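Surface glycan binding protein B (Bacteroides ovatus, PDB 6E57) binds mixed-linkage beta-glucan, probably at the bacterial cell surface, as part of the system by which this gut symbiont uses cereal glucans. Local coordinates at residues L166-I171 with Y187-V193; S194-I200 with D213-N219; G347-K351 with L416-K420. All coordinates share one frame; numbering follows the deposited sequence.

In the fold
Contacts 1 and 2 belong to one domain, which follows the N-terminal one in the chain and is consistent with an immunoglobulin-like beta sandwich; contact 3 lies in the C-terminal glycan-binding domain. Contact 1 packs the two sheets of the sandwich together, and contact 2 joins two inner strands, 196-203 and 209-217, of the larger sheet. Their centres are 10 Å apart, and they touch where Leu166 and Val193 reach Tyr198 and where Tyr187 meets Val215. Contact 3 is on the opposite side of the chain's centre, about 47 Å from contact 1 and 41 Å from contact 2, centre to centre. It shares its domain with the glycan pocket of Trp322, Asp323, Asp326, Lys331, Tyr371 and Trp372.

Contact 1 (L166-I171 with Y187-V193); sequences LGGNTI and YTIPTGV
Ile171 points from an edge strand toward Tyr187, Thr188 and Pro190, joining the two sheets of a beta sandwich. Its side chain can be followed outward from CB, which itself is directed at the facing segment. With chi1 at -56°, CG1 stands beside the backbone N and CG2 beside the carbonyl carbon, and both branches come up to the carbonyl oxygen of Thr188. Ile171 CG2 comes to 3.6 Å from Thr188 O. The other branch passes the same oxygen and the proline ring, and its terminal methyl ends between Pro190 and Tyr187: Ile171 CD1 is 3.9 Å from Pro190 CD, with the two side chains crossing at about a right angle, and 4.0 Å from Tyr187 CD2, arriving at the edge of the ring.

That ring edge also receives Leu166, the first residue of the type I' turn 166-169 that leads into strand 169-171. Leu166 splits its work between its methyls. Leu166 CD1 meets Ile189 CD1 at 3.8 Å, while Leu166 CD2 lies 4.0 Å from Val193 CG1. Both encounters are nearly perpendicular, and the two methyls diverge to two points of the loop that follows strand 184-188. Closer to the solvent, Asn169 slides past Pro190 in the opposite direction, its CB 3.9 Å from Pro190 CG.

No hydrogen bond spans the two segments; apolar packing carries the contact, and backbone bonds run instead to other parts of the domain. Ile171 pairs with Ile164 of its own sheet, Tyr187 with Ala151, and Ile189 with Gly148 and Lys149. Strand 196-203 supports Leu166 through Tyr198 and Ile200. Within the turn itself, Asn169 N donates to Leu166 O at 3.0 Å.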
ATOM      1  N   LEU A 166     -18.648   5.860  12.617  1.00 50.69           N
ATOM      2  CA  LEU A 166     -18.301   6.254  11.262  1.00 50.91           C
ATOM      3  C   LEU A 166     -19.301   7.309  10.780  1.00 53.10           C
ATOM      4  O   LEU A 166     -20.461   6.991  10.496  1.00 52.26           O
ATOM      5  CB  LEU A 166     -18.320   5.010  10.368  1.00 50.29           C
ATOM      6  CG  LEU A 166     -17.523   5.108   9.069  1.00 50.59           C
ATOM      7  CD1 LEU A 166     -17.201   3.722   8.534  1.00 51.70           C
ATOM      8  CD2 LEU A 166     -18.265   5.922   8.021  1.00 50.93           C
ATOM      9  N   GLY A 167     -18.834   8.561  10.714  1.00 55.56           N
ATOM     10  CA  GLY A 167     -19.594   9.686  10.175  1.00 58.42           C
ATOM     11  C   GLY A 167     -21.017   9.745  10.710  1.00 62.38           C
ATOM     12  O   GLY A 167     -21.978   9.777   9.938  1.00 63.52           O
ATOM     13  N   GLY A 168     -21.148   9.743  12.041  1.00 64.47           N
ATOM     14  CA  GLY A 168     -22.436   9.913  12.705  1.00 66.04           C
ATOM     15  C   GLY A 168     -23.137   8.592  12.985  1.00 65.08           C
ATOM     16  O   GLY A 168     -23.914   8.507  13.934  1.00 70.56           O
ATOM     17  N   ASN A 169     -22.880   7.570  12.157  1.00 63.06           N
ATOM     18  CA  ASN A 169     -23.470   6.244  12.340  1.00 60.25           C
ATOM     19  C   ASN A 169     -22.734   5.516  13.470  1.00 57.14           C
ATOM     20  O   ASN A 169     -21.544   5.730  13.686  1.00 54.41           O
ATOM     21  CB  ASN A 169     -23.449   5.418  11.050  1.00 60.02           C
ATOM     22  CG  ASN A 169     -24.185   6.089   9.911  1.00 60.41           C
ATOM     23  OD1 ASN A 169     -23.808   7.179   9.485  1.00 62.51           O
ATOM     24  ND2 ASN A 169     -25.229   5.450   9.410  1.00 58.32           N
ATOM     25  N   THR A 170     -23.476   4.668  14.188  1.00 57.57           N
ATOM     26  CA  THR A 170     -22.949   3.800  15.232  1.00 55.69           C
ATOM     27  C   THR A 170     -23.078   2.349  14.755  1.00 54.91           C
ATOM     28  O   THR A 170     -24.175   1.802  14.740  1.00 55.87           O
ATOM     29  CB  THR A 170     -23.687   4.031  16.559  1.00 56.27           C
ATOM     30  OG1 THR A 170     -23.681   5.431  16.847  1.00 54.78           O
ATOM     31  CG2 THR A 170     -23.076   3.270  17.715  1.00 56.27           C
ATOM     32  N   ILE A 171     -21.951   1.754  14.348  1.00 55.51           N
ATOM     33  CA  ILE A 171     -21.901   0.384  13.829  1.00 55.99           C
ATOM     34  C   ILE A 171     -21.714  -0.577  15.011  1.00 57.12           C
ATOM     35  O   ILE A 171     -20.656  -0.585  15.640  1.00 55.72           O
ATOM     36  CB  ILE A 171     -20.777   0.239  12.784  1.00 55.48           C
ATOM     37  CG1 ILE A 171     -20.929   1.255  11.646  1.00 54.73           C
ATOM     38  CG2 ILE A 171     -20.713  -1.187  12.262  1.00 55.23           C
ATOM     39  CD1 ILE A 171     -19.690   1.428  10.803  1.00 54.54           C
ATOM     40  N   TYR A 187     -16.833  -5.665   9.909  1.00 46.58           N
ATOM     41  CA  TYR A 187     -17.923  -4.735  10.179  1.00 47.55           C
ATOM     42  C   TYR A 187     -18.595  -4.345   8.859  1.00 48.99           C
ATOM     43  O   TYR A 187     -17.954  -4.347   7.816  1.00 51.35           O
ATOM     44  CB  TYR A 187     -17.408  -3.521  10.958  1.00 48.05           C
ATOM     45  CG  TYR A 187     -16.500  -2.589  10.193  1.00 46.25           C
ATOM     46  CD1 TYR A 187     -15.228  -2.982   9.803  1.00 45.95           C
ATOM     47  CD2 TYR A 187     -16.898  -1.298   9.883  1.00 46.59           C
ATOM     48  CE1 TYR A 187     -14.386  -2.127   9.111  1.00 44.42           C
ATOM     49  CE2 TYR A 187     -16.066  -0.430   9.195  1.00 45.66           C
ATOM     50  CZ  TYR A 187     -14.804  -0.845   8.808  1.00 44.44           C
ATOM     51  OH  TYR A 187     -13.980   0.004   8.125  1.00 44.41           O
ATOM     52  N   THR A 188     -19.893  -4.024   8.932  1.00 50.66           N
ATOM     53  CA  THR A 188     -20.699  -3.636   7.776  1.00 51.83           C
ATOM     54  C   THR A 188     -20.811  -2.108   7.722  1.00 52.37           C
ATOM     55  O   THR A 188     -21.162  -1.472   8.715  1.00 54.02           O
ATOM     56  CB  THR A 188     -22.096  -4.268   7.827  1.00 52.50           C
ATOM     57  OG1 THR A 188     -21.965  -5.661   8.109  1.00 52.68           O
ATOM     58  CG2 THR A 188     -22.867  -4.087   6.539  1.00 52.91           C
ATOM     59  N   ILE A 189     -20.522  -1.536   6.548  1.00 53.18           N
ATOM     60  CA  ILE A 189     -20.698  -0.106   6.301  1.00 54.73           C
ATOM     61  C   ILE A 189     -22.184   0.144   6.053  1.00 58.32           C
ATOM     62  O   ILE A 189     -22.790  -0.528   5.222  1.00 60.93           O
ATOM     63  CB  ILE A 189     -19.841   0.376   5.110  1.00 54.05           C
ATOM     64  CG1 ILE A 189     -18.370  -0.038   5.232  1.00 51.53           C
ATOM     65  CG2 ILE A 189     -19.982   1.879   4.927  1.00 55.24           C
ATOM     66  CD1 ILE A 189     -17.641   0.569   6.409  1.00 50.95           C
ATOM     67  N   PRO A 190     -22.830   1.099   6.761  1.00 59.97           N
ATOM     68  CA  PRO A 190     -24.224   1.439   6.483  1.00 61.70           C
ATOM     69  C   PRO A 190     -24.387   1.958   5.046  1.00 61.85           C
ATOM     70  O   PRO A 190     -23.463   2.568   4.508  1.00 64.40           O
ATOM     71  CB  PRO A 190     -24.568   2.538   7.499  1.00 62.63           C
ATOM     72  CG  PRO A 190     -23.501   2.418   8.574  1.00 62.79           C
ATOM     73  CD  PRO A 190     -22.269   1.886   7.870  1.00 61.05           C
ATOM     74  N   THR A 191     -25.559   1.707   4.451  1.00 63.75           N
ATOM     75  CA  THR A 191     -25.851   2.092   3.067  1.00 64.83           C
ATOM     76  C   THR A 191     -25.987   3.618   2.953  1.00 65.92           C
ATOM     77  O   THR A 191     -25.648   4.197   1.921  1.00 63.92           O
ATOM     78  CB  THR A 191     -27.104   1.373   2.546  1.00 65.37           C
ATOM     79  OG1 THR A 191     -28.207   1.702   3.392  1.00 65.73           O
ATOM     80  CG2 THR A 191     -26.938  -0.130   2.487  1.00 64.88           C
ATOM     81  N   GLY A 192     -26.468   4.257   4.027  1.00 67.40           N
ATOM     82  CA  GLY A 192     -26.763   5.693   4.061  1.00 71.27           C
ATOM     83  C   GLY A 192     -25.533   6.574   3.883  1.00 71.10           C
ATOM     84  O   GLY A 192     -25.652   7.707   3.413  1.00 74.93           O
ATOM     85  N   VAL A 193     -24.355   6.062   4.261  1.00 66.71           N
ATOM     86  CA  VAL A 193     -23.121   6.849   4.292  1.00 64.45           C
ATOM     87  C   VAL A 193     -22.718   7.207   2.858  1.00 62.67           C
ATOM     88  O   VAL A 193     -22.528   6.324   2.025  1.00 64.08           O
ATOM     89  CB  VAL A 193     -21.983   6.103   5.015  1.00 64.84           C
ATOM     90  CG1 VAL A 193     -20.687   6.899   4.988  1.00 64.80           C
ATOM     91  CG2 VAL A 193     -22.362   5.742   6.443  1.00 66.31           C
TER

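Contact 2 (S194-I200 with D213-N219); sequences SEGDYRI and DMVKVTN
Arg199 and Met214 cross on one face of an antiparallel beta hairpin, strands 196-203 and 209-217, in the larger sheet of the sandwich. The thioether covers the guanidinium from one side: Met214 SD lies 3.8 Å above the plane of the Arg199 group, over its centre. Bends at chi2 and chi3 (-55° and -64°) fold the methionine back across the neighbouring strand, and its CE settles over the Tyr198 carbonyl. At the guanidinium edge, Arg199 NH1 makes a weak salt bridge of 3.4 Å to Asp213 OD1, the two flat groups turned 50° apart. Stronger polar partners lie in the preceding domain, where Arg199 NH2 reaches Thr104 O and Asp82, Tyr105 adds a cation-pi contact, and Asp213 OD1 accepts from Thr104 N. These interactions join the hairpin to the preceding domain. Asp197 and Lys216 share this face, but their charged atoms do not touch.

On the opposite face, Tyr198, Val215 and Val217 turn toward the sandwich core. Val217 CG2 meets Tyr198 CE1 obliquely at 3.6 Å, while Ile200 crosses Val215 at about a right angle, its CG2 4.0 Å from Val215 CG2. The tyrosine hydroxyl donates back to Ser194 O from above the carbonyl plane, tying the ring to the start of its own segment.

Between these faces runs the backbone pairing. Tyr198 and Val215 exchange two bonds, with Tyr198 N 2.8 Å from Val215 O, and Gly196 and Val217 form the next hydrogen-bonded pair. Beyond the last pair the carboxylate of Glu195 lies almost parallel to the Asn219 side-chain amide. Glu195 OE2 uses its anti lone pair to accept a nearly straight 2.8 Å bond from the backbone N of Asn219.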
ATOM      1  N   SER A 194     -22.583   8.510   2.595  1.00 62.92           N
ATOM      2  CA  SER A 194     -22.182   9.024   1.291  1.00 62.51           C
ATOM      3  C   SER A 194     -20.661   8.900   1.131  1.00 61.06           C
ATOM      4  O   SER A 194     -19.947   8.657   2.106  1.00 58.98           O
ATOM      5  CB  SER A 194     -22.645  10.447   1.107  1.00 63.18           C
ATOM      6  OG  SER A 194     -22.214  11.260   2.188  1.00 61.24           O
ATOM      7  N   GLU A 195     -20.190   9.069  -0.112  1.00 61.12           N
ATOM      8  CA  GLU A 195     -18.767   8.976  -0.462  1.00 58.54           C
ATOM      9  C   GLU A 195     -17.969  10.013   0.339  1.00 54.61           C
ATOM     10  O   GLU A 195     -18.513  11.027   0.763  1.00 56.58           O
ATOM     11  CB  GLU A 195     -18.553   9.208  -1.960  1.00 58.62           C
ATOM     12  CG  GLU A 195     -19.042   8.075  -2.843  1.00 61.25           C
ATOM     13  CD  GLU A 195     -18.481   8.104  -4.258  1.00 63.28           C
ATOM     14  OE1 GLU A 195     -18.310   9.215  -4.807  1.00 69.15           O
ATOM     15  OE2 GLU A 195     -18.204   7.017  -4.806  1.00 65.21           O
ATOM     16  N   GLY A 196     -16.675   9.737   0.534  1.00 51.36           N
ATOM     17  CA  GLY A 196     -15.763  10.624   1.249  1.00 49.30           C
ATOM     18  C   GLY A 196     -14.843   9.862   2.189  1.00 48.57           C
ATOM     19  O   GLY A 196     -14.844   8.627   2.207  1.00 45.92           O
ATOM     20  N   ASP A 197     -14.064  10.623   2.970  1.00 48.25           N
ATOM     21  CA  ASP A 197     -13.095  10.104   3.937  1.00 48.36           C
ATOM     22  C   ASP A 197     -13.594  10.409   5.357  1.00 46.52           C
ATOM     23  O   ASP A 197     -13.940  11.542   5.658  1.00 44.53           O
ATOM     24  CB  ASP A 197     -11.704  10.699   3.688  1.00 52.43           C
ATOM     25  CG  ASP A 197     -11.045  10.212   2.406  1.00 57.52           C
ATOM     26  OD1 ASP A 197     -11.713  10.247   1.348  1.00 62.75           O
ATOM     27  OD2 ASP A 197      -9.867   9.793   2.473  1.00 64.39           O
ATOM     28  N   TYR A 198     -13.627   9.386   6.219  1.00 43.72           N
ATOM     29  CA  TYR A 198     -14.116   9.515   7.595  1.00 43.13           C
ATOM     30  C   TYR A 198     -13.042   9.029   8.573  1.00 41.48           C
ATOM     31  O   TYR A 198     -12.369   8.047   8.302  1.00 39.83           O
ATOM     32  CB  TYR A 198     -15.409   8.717   7.787  1.00 44.41           C
ATOM     33  CG  TYR A 198     -16.532   9.087   6.849  1.00 46.55           C
ATOM     34  CD1 TYR A 198     -16.649   8.488   5.603  1.00 47.37           C
ATOM     35  CD2 TYR A 198     -17.488  10.026   7.209  1.00 46.74           C
ATOM     36  CE1 TYR A 198     -17.678   8.818   4.736  1.00 47.45           C
ATOM     37  CE2 TYR A 198     -18.522  10.368   6.351  1.00 47.39           C
ATOM     38  CZ  TYR A 198     -18.620   9.761   5.111  1.00 47.88           C
ATOM     39  OH  TYR A 198     -19.637  10.088   4.263  1.00 49.14           O
ATOM     40  N   ARG A 199     -12.893   9.737   9.698  1.00 41.87           N
ATOM     41  CA  ARG A 199     -12.040   9.310  10.813  1.00 41.76           C
ATOM     42  C   ARG A 199     -12.881   8.447  11.766  1.00 43.09           C
ATOM     43  O   ARG A 199     -13.848   8.932  12.347  1.00 43.31           O
ATOM     44  CB  ARG A 199     -11.441  10.521  11.538  1.00 41.53           C
ATOM     45  CG  ARG A 199     -10.416  10.155  12.604  1.00 40.94           C
ATOM     46  CD  ARG A 199      -9.723  11.356  13.221  1.00 40.49           C
ATOM     47  NE  ARG A 199      -8.818  12.018  12.295  1.00 40.16           N
ATOM     48  CZ  ARG A 199      -7.612  11.569  11.957  1.00 39.83           C
ATOM     49  NH1 ARG A 199      -7.176  10.410  12.421  1.00 40.99           N
ATOM     50  NH2 ARG A 199      -6.847  12.284  11.151  1.00 39.12           N
ATOM     51  N   ILE A 200     -12.508   7.169  11.904  1.00 43.16           N
ATOM     52  CA  ILE A 200     -13.288   6.197  12.671  1.00 45.22           C
ATOM     53  C   ILE A 200     -12.766   6.146  14.110  1.00 45.90           C
ATOM     54  O   ILE A 200     -11.619   6.497  14.385  1.00 47.75           O
ATOM     55  CB  ILE A 200     -13.281   4.798  12.020  1.00 45.67           C
ATOM     56  CG1 ILE A 200     -11.866   4.251  11.813  1.00 45.33           C
ATOM     57  CG2 ILE A 200     -14.074   4.805  10.721  1.00 46.84           C
ATOM     58  CD1 ILE A 200     -11.801   2.745  11.760  1.00 44.76           C
ATOM     59  N   ASP A 213      -7.804   6.045  12.873  1.00 47.38           N
ATOM     60  CA  ASP A 213      -7.390   6.704  11.628  1.00 47.24           C
ATOM     61  C   ASP A 213      -8.540   6.679  10.607  1.00 46.10           C
ATOM     62  O   ASP A 213      -9.702   6.574  10.991  1.00 45.38           O
ATOM     63  CB  ASP A 213      -6.065   6.112  11.133  1.00 49.62           C
ATOM     64  CG  ASP A 213      -4.864   6.976  11.481  1.00 51.61           C
ATOM     65  OD1 ASP A 213      -4.939   8.201  11.253  1.00 51.72           O
ATOM     66  OD2 ASP A 213      -3.867   6.419  11.986  1.00 58.62           O
ATOM     67  N   MET A 214      -8.202   6.806   9.314  1.00 47.50           N
ATOM     68  CA  MET A 214      -9.143   7.167   8.248  1.00 47.57           C
ATOM     69  C   MET A 214      -9.675   5.924   7.523  1.00 44.96           C
ATOM     70  O   MET A 214      -8.987   4.910   7.402  1.00 41.00           O
ATOM     71  CB  MET A 214      -8.458   8.068   7.216  1.00 48.32           C
ATOM     72  CG  MET A 214      -7.905   9.346   7.805  1.00 51.29           C
ATOM     73  SD  MET A 214      -9.165  10.294   8.693  1.00 56.36           S
ATOM     74  CE  MET A 214     -10.289  10.691   7.355  1.00 55.35           C
ATOM     75  N   VAL A 215     -10.915   6.049   7.033  1.00 45.93           N
ATOM     76  CA  VAL A 215     -11.556   5.119   6.111  1.00 46.88           C
ATOM     77  C   VAL A 215     -12.054   5.936   4.914  1.00 47.47           C
ATOM     78  O   VAL A 215     -12.452   7.083   5.078  1.00 49.98           O
ATOM     79  CB  VAL A 215     -12.702   4.354   6.805  1.00 48.93           C
ATOM     80  CG1 VAL A 215     -13.765   3.883   5.827  1.00 51.60           C
ATOM     81  CG2 VAL A 215     -12.182   3.181   7.624  1.00 49.18           C
ATOM     82  N   LYS A 216     -12.018   5.337   3.719  1.00 46.54           N
ATOM     83  CA  LYS A 216     -12.478   5.977   2.489  1.00 47.12           C
ATOM     84  C   LYS A 216     -13.657   5.182   1.914  1.00 47.29           C
ATOM     85  O   LYS A 216     -13.514   4.016   1.555  1.00 44.11           O
ATOM     86  CB  LYS A 216     -11.330   6.083   1.482  1.00 49.36           C
ATOM     87  CG  LYS A 216     -11.761   6.359   0.047  1.00 51.70           C
ATOM     88  CD  LYS A 216     -10.663   6.910  -0.837  1.00 54.32           C
ATOM     89  CE  LYS A 216     -11.050   6.908  -2.299  1.00 54.14           C
ATOM     90  NZ  LYS A 216     -10.412   8.027  -3.026  1.00 56.48           N
ATOM     91  N   VAL A 217     -14.813   5.847   1.823  1.00 47.85           N
ATOM     92  CA  VAL A 217     -16.056   5.270   1.323  1.00 48.59           C
ATOM     93  C   VAL A 217     -16.232   5.684  -0.143  1.00 48.29           C
ATOM     94  O   VAL A 217     -16.252   6.876  -0.449  1.00 48.03           O
ATOM     95  CB  VAL A 217     -17.255   5.730   2.174  1.00 49.53           C
ATOM     96  CG1 VAL A 217     -18.557   5.083   1.724  1.00 50.94           C
ATOM     97  CG2 VAL A 217     -17.016   5.480   3.653  1.00 49.10           C
ATOM     98  N   THR A 218     -16.376   4.690  -1.031  1.00 48.07           N
ATOM     99  CA  THR A 218     -16.573   4.926  -2.464  1.00 49.28           C
ATOM    100  C   THR A 218     -17.562   3.904  -3.038  1.00 50.26           C
ATOM    101  O   THR A 218     -17.592   2.743  -2.614  1.00 48.42           O
ATOM    102  CB  THR A 218     -15.244   4.877  -3.232  1.00 49.16           C
ATOM    103  OG1 THR A 218     -15.517   5.110  -4.614  1.00 50.74           O
ATOM    104  CG2 THR A 218     -14.512   3.562  -3.078  1.00 48.76           C
ATOM    105  N   ASN A 219     -18.359   4.365  -4.011  1.00 51.22           N
ATOM    106  CA  ASN A 219     -19.245   3.531  -4.819  1.00 53.48           C
ATOM    107  C   ASN A 219     -18.558   3.148  -6.135  1.00 52.01           C
ATOM    108  O   ASN A 219     -19.055   2.286  -6.863  1.00 56.89           O
ATOM    109  CB  ASN A 219     -20.561   4.244  -5.136  1.00 54.08           C
ATOM    110  CG  ASN A 219     -21.367   4.569  -3.899  1.00 56.28           C
ATOM    111  OD1 ASN A 219     -21.784   3.669  -3.175  1.00 55.12           O
ATOM    112  ND2 ASN A 219     -21.596   5.849  -3.654  1.00 59.56           N
TER
HETATM  113  O   HOH W   1      -8.650   8.696  14.767  1.00 48.86           O

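Contact 3 (G347-K351 with L416-K420); sequences GSTLK and LVTVK
Lys351 and Thr418 face each other as an antiparallel hydrogen-bonded pair in a beta sheet of the C-terminal glycan-binding domain, where the chain's last strand, 412-419, runs beside strand 349-356. Two backbone bonds hold them: Lys351 N reaches Thr418 O at 2.9 Å, and Thr418 N returns a bond to Lys351 O at 3.0 Å. Toward the chain end the pairing is looser, since Lys420 N to Thr349 O is 3.3 Å and the bond from Thr349 N to Lys420 O is weak.

The paired side chains leave the sheet on the same face and lie side by side, pointing the same way. Thr418 OG1 sits between its own backbone N and carbonyl carbon (chi1 71°), which brings it 3.4 Å from Lys351 CB and alongside the lysine's methylenes. On the other face Leu350 CD1 packs against Val417 CG1 at 3.8 Å, the two side chains crossing at an angle. Val419 CG2 touches Ser348 CB close by.

The next shell surrounds these groups. Glu310, on strand 299-315, takes both the salt bridge from Lys351 NZ and the hydrogen bond from Thr418 OG1, so one carboxylate oxygen positions both neighbours. Leu313 of the same strand backs Leu350 and Val419, and Phe333 and Ile336 cover Val417. Strand 385-390 flanks the other side, with Thr388 against Thr349 and Lys351.

Two waters bridge the segments. One molecule links Gly347 O, Thr349 OG1 and Lys420 O. The other lies between two ammonium groups whose like charges are probably eased by it and by Glu310: it accepts from Lys351 NZ at 2.7 Å and more weakly from Lys420 NZ.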
ATOM      1  N   GLY A 347      18.100  -7.684 -16.910  1.00 35.56           N
ATOM      2  CA  GLY A 347      16.854  -7.105 -16.420  1.00 37.24           C
ATOM      3  C   GLY A 347      15.680  -8.056 -16.572  1.00 37.71           C
ATOM      4  O   GLY A 347      14.619  -7.824 -15.990  1.00 42.39           O
ATOM      5  N   SER A 348      15.870  -9.127 -17.352  1.00 35.80           N
ATOM      6  CA  SER A 348      14.844 -10.131 -17.585  1.00 35.64           C
ATOM      7  C   SER A 348      14.571 -10.896 -16.286  1.00 34.84           C
ATOM      8  O   SER A 348      15.466 -11.051 -15.450  1.00 33.37           O
ATOM      9  CB  SER A 348      15.251 -11.064 -18.687  1.00 35.66           C
ATOM     10  OG  SER A 348      15.614 -10.333 -19.846  1.00 37.56           O
ATOM     11  N   THR A 349      13.328 -11.368 -16.145  1.00 35.73           N
ATOM     12  CA  THR A 349      12.875 -12.099 -14.969  1.00 36.03           C
ATOM     13  C   THR A 349      12.813 -13.594 -15.287  1.00 35.45           C
ATOM     14  O   THR A 349      12.004 -14.018 -16.113  1.00 35.66           O
ATOM     15  CB  THR A 349      11.500 -11.609 -14.502  1.00 36.88           C
ATOM     16  OG1 THR A 349      11.559 -10.191 -14.371  1.00 39.65           O
ATOM     17  CG2 THR A 349      11.074 -12.222 -13.186  1.00 36.91           C
ATOM     18  N   LEU A 350      13.676 -14.375 -14.624  1.00 34.75           N
ATOM     19  CA  LEU A 350      13.618 -15.828 -14.670  1.00 33.17           C
ATOM     20  C   LEU A 350      12.612 -16.295 -13.615  1.00 33.66           C
ATOM     21  O   LEU A 350      12.543 -15.711 -12.534  1.00 34.03           O
ATOM     22  CB  LEU A 350      15.013 -16.405 -14.404  1.00 31.91           C
ATOM     23  CG  LEU A 350      15.170 -17.900 -14.676  1.00 31.25           C
ATOM     24  CD1 LEU A 350      15.257 -18.179 -16.167  1.00 31.50           C
ATOM     25  CD2 LEU A 350      16.398 -18.452 -13.975  1.00 31.26           C
ATOM     26  N   LYS A 351      11.834 -17.328 -13.959  1.00 35.30           N
ATOM     27  CA  LYS A 351      10.849 -17.940 -13.068  1.00 35.84           C
ATOM     28  C   LYS A 351      11.060 -19.456 -13.076  1.00 33.87           C
ATOM     29  O   LYS A 351      11.139 -20.054 -14.135  1.00 35.42           O
ATOM     30  CB  LYS A 351       9.425 -17.602 -13.520  1.00 39.14           C
ATOM     31  CG  LYS A 351       8.306 -18.264 -12.722  1.00 42.86           C
ATOM     32  CD  LYS A 351       6.925 -18.081 -13.324  1.00 48.74           C
ATOM     33  CE  LYS A 351       6.428 -16.651 -13.253  1.00 54.29           C
ATOM     34  NZ  LYS A 351       5.095 -16.495 -13.885  1.00 59.56           N
ATOM     35  N   LEU A 416       8.761 -26.146 -14.439  1.00 32.82           N
ATOM     36  CA  LEU A 416       8.782 -25.152 -15.518  1.00 33.19           C
ATOM     37  C   LEU A 416       9.880 -24.111 -15.252  1.00 32.43           C
ATOM     38  O   LEU A 416      10.166 -23.769 -14.107  1.00 32.59           O
ATOM     39  CB  LEU A 416       7.404 -24.486 -15.601  1.00 32.86           C
ATOM     40  CG  LEU A 416       7.098 -23.743 -16.902  1.00 33.74           C
ATOM     41  CD1 LEU A 416       6.841 -24.721 -18.038  1.00 34.06           C
ATOM     42  CD2 LEU A 416       5.910 -22.811 -16.729  1.00 32.95           C
ATOM     43  N   VAL A 417      10.501 -23.627 -16.332  1.00 32.12           N
ATOM     44  CA  VAL A 417      11.388 -22.470 -16.283  1.00 31.20           C
ATOM     45  C   VAL A 417      11.005 -21.537 -17.433  1.00 31.88           C
ATOM     46  O   VAL A 417      10.982 -21.962 -18.593  1.00 32.02           O
ATOM     47  CB  VAL A 417      12.875 -22.866 -16.363  1.00 29.99           C
ATOM     48  CG1 VAL A 417      13.780 -21.648 -16.267  1.00 29.09           C
ATOM     49  CG2 VAL A 417      13.249 -23.894 -15.307  1.00 30.09           C
ATOM     50  N   THR A 418      10.703 -20.277 -17.096  1.00 32.23           N
ATOM     51  CA  THR A 418      10.320 -19.261 -18.070  1.00 33.68           C
ATOM     52  C   THR A 418      11.181 -18.009 -17.880  1.00 33.06           C
ATOM     53  O   THR A 418      11.847 -17.854 -16.860  1.00 31.48           O
ATOM     54  CB  THR A 418       8.830 -18.910 -17.958  1.00 35.20           C
ATOM     55  OG1 THR A 418       8.619 -18.172 -16.754  1.00 35.19           O
ATOM     56  CG2 THR A 418       7.935 -20.131 -17.971  1.00 36.47           C
ATOM     57  N   VAL A 419      11.145 -17.129 -18.884  1.00 34.11           N
ATOM     58  CA  VAL A 419      11.795 -15.820 -18.842  1.00 35.28           C
ATOM     59  C   VAL A 419      10.889 -14.820 -19.570  1.00 38.25           C
ATOM     60  O   VAL A 419      10.161 -15.210 -20.482  1.00 39.49           O
ATOM     61  CB  VAL A 419      13.206 -15.877 -19.463  1.00 34.68           C
ATOM     62  CG1 VAL A 419      13.172 -16.283 -20.929  1.00 34.33           C
ATOM     63  CG2 VAL A 419      13.948 -14.562 -19.292  1.00 35.34           C
ATOM     64  N   LYS A 420      10.934 -13.544 -19.162  1.00 41.84           N
ATOM     65  CA  LYS A 420      10.168 -12.480 -19.838  1.00 45.13           C
ATOM     66  C   LYS A 420      10.970 -11.173 -19.852  1.00 47.07           C
ATOM     67  O   LYS A 420      11.518 -10.754 -18.838  1.00 50.22           O
ATOM     68  CB  LYS A 420       8.797 -12.301 -19.179  1.00 46.57           C
ATOM     69  CG  LYS A 420       8.809 -11.992 -17.689  1.00 48.62           C
ATOM     70  CD  LYS A 420       7.419 -11.979 -17.084  1.00 53.83           C
ATOM     71  CE  LYS A 420       7.420 -11.797 -15.580  1.00 57.58           C
ATOM     72  NZ  LYS A 420       6.075 -12.025 -15.000  1.00 59.34           N
TER
HETATM   73  O   HOH W   2      11.563  -8.601 -16.450  1.00 44.55           O
HETATM   74  O   HOH W   3       3.850 -14.485 -15.200  1.00 48.20           O